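MerB2 (Bacillus megaterium, PDB 5C17) binds mercury(II) and is probably an alkylmercury lyase, an enzyme that cleaves the carbon-mercury bond of organomercurials. Local coordinates at residues T142-P153 with L187-A197. Numbering follows the deposited sequence.
Sequences TTPDSTVIWTVP and LQGEIMTLEQA
T142 meets L194 tip to tip, its methyl CG2 lying 3.8 Å from L194 CD1, and so brings the end of strand 138-143 against the first turn of helix 194-207. T147 is tied to the same turn through solvent, because one water donates to its carbonyl O and accepts from L194 N. At V148 the isopropyl group packs on I191, CB lying 3.8 Å from I191 CG2. I149 lies on the face opposite W150 and I191. There its CG2 runs alongside M192 CG, while CD1 extends to both L194 CD2 and A197 CB, 3.8 Å from the latter; CG1 stands anti to the carbonyl carbon (chi1 -71°), which sends this longer branch toward the helix. The contact, at the edge of a three-stranded sheet with strand 148-151 between 169-171 and 190-192, illustrates how antiparallel strands alternate hydrogen-bonded and non-hydrogen-bonded pairs while their side chains alternate faces. I149 and M192 form a hydrogen-bonded pair, M192 N reaching I149 O at 2.8 Å, and just beyond them T193 and Q196 close a capping box at the helix start. W150, in a non-hydrogen-bonded pair with I191, lays one ring face against the G189-E190 backbone, G189 CA sitting 3.3 Å from CZ2, a closeness the absence of a side chain on G189 permits. I191 CD1 comes to the ring edge, and W180 of helix 174-183 packs edge-to-face with the indole. With W150 cut back to an alanine, the G189-E190 backbone is likely to lose the indole face packed on it, and W180 its edge-to-face partner. T151 and E190 restore the hydrogen-bonded pattern, T151 N reaching E190 O at 2.9 Å in an almost straight bond (175°), while the T151 side chain crosses that of M192 at about a right angle, its methyl CG2 against SD. Past the strand, V152 CG1 rests 3.4 Å from Q188 O.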
loop_
_atom_site.group_PDB
_atom_site.type_symbol
_atom_site.label_atom_id
_atom_site.label_comp_id
_atom_site.label_asym_id
_atom_site.label_seq_id
_atom_site.Cartn_x
_atom_site.Cartn_y
_atom_site.Cartn_z
ATOM N N THR A 142 13.131 13.573 -7.458
ATOM C CA THR A 142 12.296 12.730 -8.295
ATOM C C THR A 142 13.040 12.523 -9.591
ATOM O O THR A 142 13.220 13.461 -10.361
ATOM C CB THR A 142 10.906 13.358 -8.582
ATOM O OG1 THR A 142 10.194 13.539 -7.358
ATOM C CG2 THR A 142 10.079 12.485 -9.495
ATOM N N THR A 143 13.488 11.299 -9.829
ATOM C CA THR A 143 14.185 10.967 -11.059
ATOM C C THR A 143 13.614 9.685 -11.623
ATOM O O THR A 143 13.513 8.694 -10.903
ATOM C CB THR A 143 15.700 10.814 -10.862
ATOM O OG1 THR A 143 15.984 9.737 -9.963
ATOM C CG2 THR A 143 16.299 12.092 -10.330
ATOM N N PRO A 144 13.233 9.686 -12.906
ATOM C CA PRO A 144 13.180 10.844 -13.803
ATOM C C PRO A 144 12.198 11.911 -13.319
ATOM O O PRO A 144 11.242 11.596 -12.617
ATOM C CB PRO A 144 12.683 10.245 -15.119
ATOM C CG PRO A 144 12.940 8.809 -15.027
ATOM C CD PRO A 144 12.809 8.452 -13.592
ATOM N N ASP A 145 12.436 13.162 -13.690
ATOM C CA ASP A 145 11.598 14.247 -13.198
ATOM C C ASP A 145 10.142 14.108 -13.650
ATOM O O ASP A 145 9.239 14.637 -13.000
ATOM C CB ASP A 145 12.166 15.630 -13.571
ATOM C CG ASP A 145 12.442 15.795 -15.059
ATOM O OD1 ASP A 145 12.033 14.949 -15.876
ATOM O OD2 ASP A 145 13.080 16.810 -15.417
ATOM N N SER A 146 9.929 13.364 -14.737
ATOM C CA SER A 146 8.611 13.167 -15.340
ATOM C C SER A 146 7.820 11.965 -14.795
ATOM O O SER A 146 6.765 11.600 -15.331
ATOM C CB SER A 146 8.786 13.005 -16.853
ATOM O OG SER A 146 9.811 12.068 -17.133
ATOM N N THR A 147 8.295 11.369 -13.707
ATOM C CA THR A 147 7.663 10.192 -13.125
ATOM C C THR A 147 6.209 10.464 -12.754
ATOM O O THR A 147 5.877 11.499 -12.171
ATOM C CB THR A 147 8.455 9.734 -11.896
ATOM O OG1 THR A 147 9.741 9.269 -12.305
ATOM C CG2 THR A 147 7.771 8.580 -11.168
ATOM N N VAL A 148 5.355 9.506 -13.088
ATOM C CA VAL A 148 3.929 9.559 -12.807
ATOM C C VAL A 148 3.464 8.171 -12.371
ATOM O O VAL A 148 4.227 7.202 -12.437
ATOM C CB VAL A 148 3.113 10.032 -14.027
ATOM C CG1 VAL A 148 3.385 11.514 -14.325
ATOM C CG2 VAL A 148 3.418 9.149 -15.235
ATOM N N ILE A 149 2.219 8.086 -11.922
ATOM C CA ILE A 149 1.618 6.831 -11.502
ATOM C C ILE A 149 0.395 6.515 -12.360
ATOM O O ILE A 149 -0.362 7.416 -12.725
ATOM C CB ILE A 149 1.215 6.914 -10.022
ATOM C CG1 ILE A 149 2.482 6.905 -9.165
ATOM C CG2 ILE A 149 0.268 5.770 -9.615
ATOM C CD1 ILE A 149 2.255 7.205 -7.683
ATOM N N TRP A 150 0.243 5.238 -12.694
ATOM C CA TRP A 150 -0.940 4.722 -13.351
ATOM C C TRP A 150 -1.778 4.021 -12.304
ATOM O O TRP A 150 -1.291 3.123 -11.619
ATOM C CB TRP A 150 -0.529 3.741 -14.434
ATOM C CG TRP A 150 -1.642 2.980 -15.056
ATOM C CD1 TRP A 150 -2.060 1.726 -14.735
ATOM C CD2 TRP A 150 -2.473 3.414 -16.128
ATOM N NE1 TRP A 150 -3.102 1.353 -15.525
ATOM C CE2 TRP A 150 -3.373 2.367 -16.403
ATOM C CE3 TRP A 150 -2.546 4.583 -16.882
ATOM C CZ2 TRP A 150 -4.343 2.458 -17.400
ATOM C CZ3 TRP A 150 -3.501 4.669 -17.873
ATOM C CH2 TRP A 150 -4.388 3.610 -18.123
ATOM N N THR A 151 -3.036 4.426 -12.186
ATOM C CA THR A 151 -3.959 3.866 -11.217
ATOM C C THR A 151 -5.210 3.348 -11.919
ATOM O O THR A 151 -5.482 3.691 -13.072
ATOM C CB THR A 151 -4.325 4.896 -10.137
ATOM O OG1 THR A 151 -5.040 4.240 -9.090
ATOM C CG2 THR A 151 -5.156 6.019 -10.696
ATOM N N VAL A 152 -5.946 2.495 -11.217
ATOM C CA VAL A 152 -7.180 1.926 -11.727
ATOM C C VAL A 152 -8.301 2.225 -10.749
ATOM O O VAL A 152 -8.049 2.564 -9.593
ATOM C CB VAL A 152 -7.065 0.397 -11.956
ATOM C CG1 VAL A 152 -6.017 0.106 -13.009
ATOM C CG2 VAL A 152 -6.757 -0.360 -10.660
ATOM N N PRO A 153 -9.556 2.078 -11.191
ATOM C CA PRO A 153 -10.669 2.363 -10.281
ATOM C C PRO A 153 -10.616 1.480 -9.036
ATOM O O PRO A 153 -10.375 0.282 -9.130
ATOM C CB PRO A 153 -11.898 2.049 -11.135
ATOM C CG PRO A 153 -11.443 2.262 -12.530
ATOM C CD PRO A 153 -10.027 1.791 -12.555
ATOM N N LEU A 187 -6.898 -2.615 -20.930
ATOM C CA LEU A 187 -6.811 -2.187 -19.534
ATOM C C LEU A 187 -7.254 -0.732 -19.375
ATOM O O LEU A 187 -6.937 0.125 -20.203
ATOM C CB LEU A 187 -5.391 -2.375 -19.003
ATOM C CG LEU A 187 -4.830 -3.795 -19.095
ATOM C CD1 LEU A 187 -3.433 -3.835 -18.496
ATOM C CD2 LEU A 187 -5.743 -4.804 -18.404
ATOM N N GLN A 188 -7.990 -0.466 -18.302
ATOM C CA GLN A 188 -8.592 0.841 -18.072
ATOM C C GLN A 188 -7.986 1.470 -16.816
ATOM O O GLN A 188 -7.793 0.797 -15.820
ATOM C CB GLN A 188 -10.101 0.684 -17.908
ATOM C CG GLN A 188 -10.790 -0.018 -19.091
ATOM C CD GLN A 188 -10.703 0.779 -20.387
ATOM O OE1 GLN A 188 -9.878 0.490 -21.258
ATOM N NE2 GLN A 188 -11.561 1.785 -20.521
ATOM N N GLY A 189 -7.682 2.761 -16.868
ATOM C CA GLY A 189 -7.059 3.439 -15.746
ATOM C C GLY A 189 -6.743 4.870 -16.117
ATOM O O GLY A 189 -7.231 5.382 -17.134
ATOM N N GLU A 190 -5.924 5.521 -15.304
ATOM C CA GLU A 190 -5.551 6.894 -15.573
ATOM C C GLU A 190 -4.269 7.264 -14.844
ATOM O O GLU A 190 -3.833 6.579 -13.915
ATOM C CB GLU A 190 -6.674 7.855 -15.200
ATOM C CG GLU A 190 -6.983 7.952 -13.735
ATOM C CD GLU A 190 -8.183 8.851 -13.475
ATOM O OE1 GLU A 190 -7.998 9.954 -12.915
ATOM O OE2 GLU A 190 -9.310 8.466 -13.844
ATOM N N ILE A 191 -3.678 8.354 -15.297
ATOM C CA ILE A 191 -2.473 8.895 -14.712
ATOM C C ILE A 191 -2.837 9.773 -13.536
ATOM O O ILE A 191 -3.795 10.556 -13.608
ATOM C CB ILE A 191 -1.715 9.728 -15.754
ATOM C CG1 ILE A 191 -1.286 8.849 -16.929
ATOM C CG2 ILE A 191 -0.512 10.442 -15.149
ATOM C CD1 ILE A 191 -0.234 7.840 -16.610
ATOM N N MET A 192 -2.063 9.655 -12.472
ATOM C CA MET A 192 -2.162 10.587 -11.352
ATOM C C MET A 192 -0.747 11.022 -10.976
ATOM O O MET A 192 0.244 10.412 -11.378
ATOM C CB MET A 192 -2.910 9.991 -10.158
ATOM C CG MET A 192 -2.241 8.756 -9.589
ATOM S SD MET A 192 -2.983 8.034 -8.079
ATOM C CE MET A 192 -2.691 9.307 -6.875
ATOM N N THR A 193 -0.664 12.090 -10.205
ATOM C CA THR A 193 0.609 12.684 -9.880
ATOM C C THR A 193 1.134 12.147 -8.564
ATOM O O THR A 193 0.393 11.572 -7.745
ATOM C CB THR A 193 0.491 14.205 -9.748
ATOM O OG1 THR A 193 -0.325 14.505 -8.618
ATOM C CG2 THR A 193 -0.101 14.834 -11.021
ATOM N N LEU A 194 2.418 12.367 -8.343
ATOM C CA LEU A 194 3.027 11.950 -7.090
ATOM C C LEU A 194 2.472 12.739 -5.908
ATOM O O LEU A 194 2.265 12.177 -4.827
ATOM C CB LEU A 194 4.547 12.097 -7.161
ATOM C CG LEU A 194 5.239 11.413 -8.333
ATOM C CD1 LEU A 194 6.738 11.379 -8.131
ATOM C CD2 LEU A 194 4.698 10.021 -8.592
ATOM N N GLU A 195 2.205 14.030 -6.100
ATOM C CA GLU A 195 1.604 14.834 -5.036
ATOM C C GLU A 195 0.247 14.270 -4.638
ATOM O O GLU A 195 -0.091 14.219 -3.455
ATOM C CB GLU A 195 1.469 16.316 -5.455
ATOM C CG GLU A 195 2.776 17.111 -5.370
ATOM C CD GLU A 195 2.610 18.618 -5.619
ATOM O OE1 GLU A 195 1.467 19.143 -5.592
ATOM O OE2 GLU A 195 3.652 19.279 -5.833
ATOM N N GLN A 196 -0.543 13.855 -5.625
ATOM C CA GLN A 196 -1.846 13.268 -5.318
ATOM C C GLN A 196 -1.685 11.966 -4.511
ATOM O O GLN A 196 -2.441 11.716 -3.567
ATOM C CB GLN A 196 -2.650 13.032 -6.606
ATOM C CG GLN A 196 -3.080 14.339 -7.276
ATOM C CD GLN A 196 -3.397 14.280 -8.799
ATOM O OE1 GLN A 196 -3.288 13.245 -9.483
ATOM N NE2 GLN A 196 -3.805 15.434 -9.322
ATOM N N ALA A 197 -0.697 11.145 -4.856
ATOM C CA ALA A 197 -0.481 9.891 -4.132
ATOM C C ALA A 197 -0.103 10.171 -2.682
ATOM O O ALA A 197 -0.547 9.473 -1.776
ATOM C CB ALA A 197 0.575 9.045 -4.820
HETATM O O HOH W 1 3.623 13.343 -11.014
#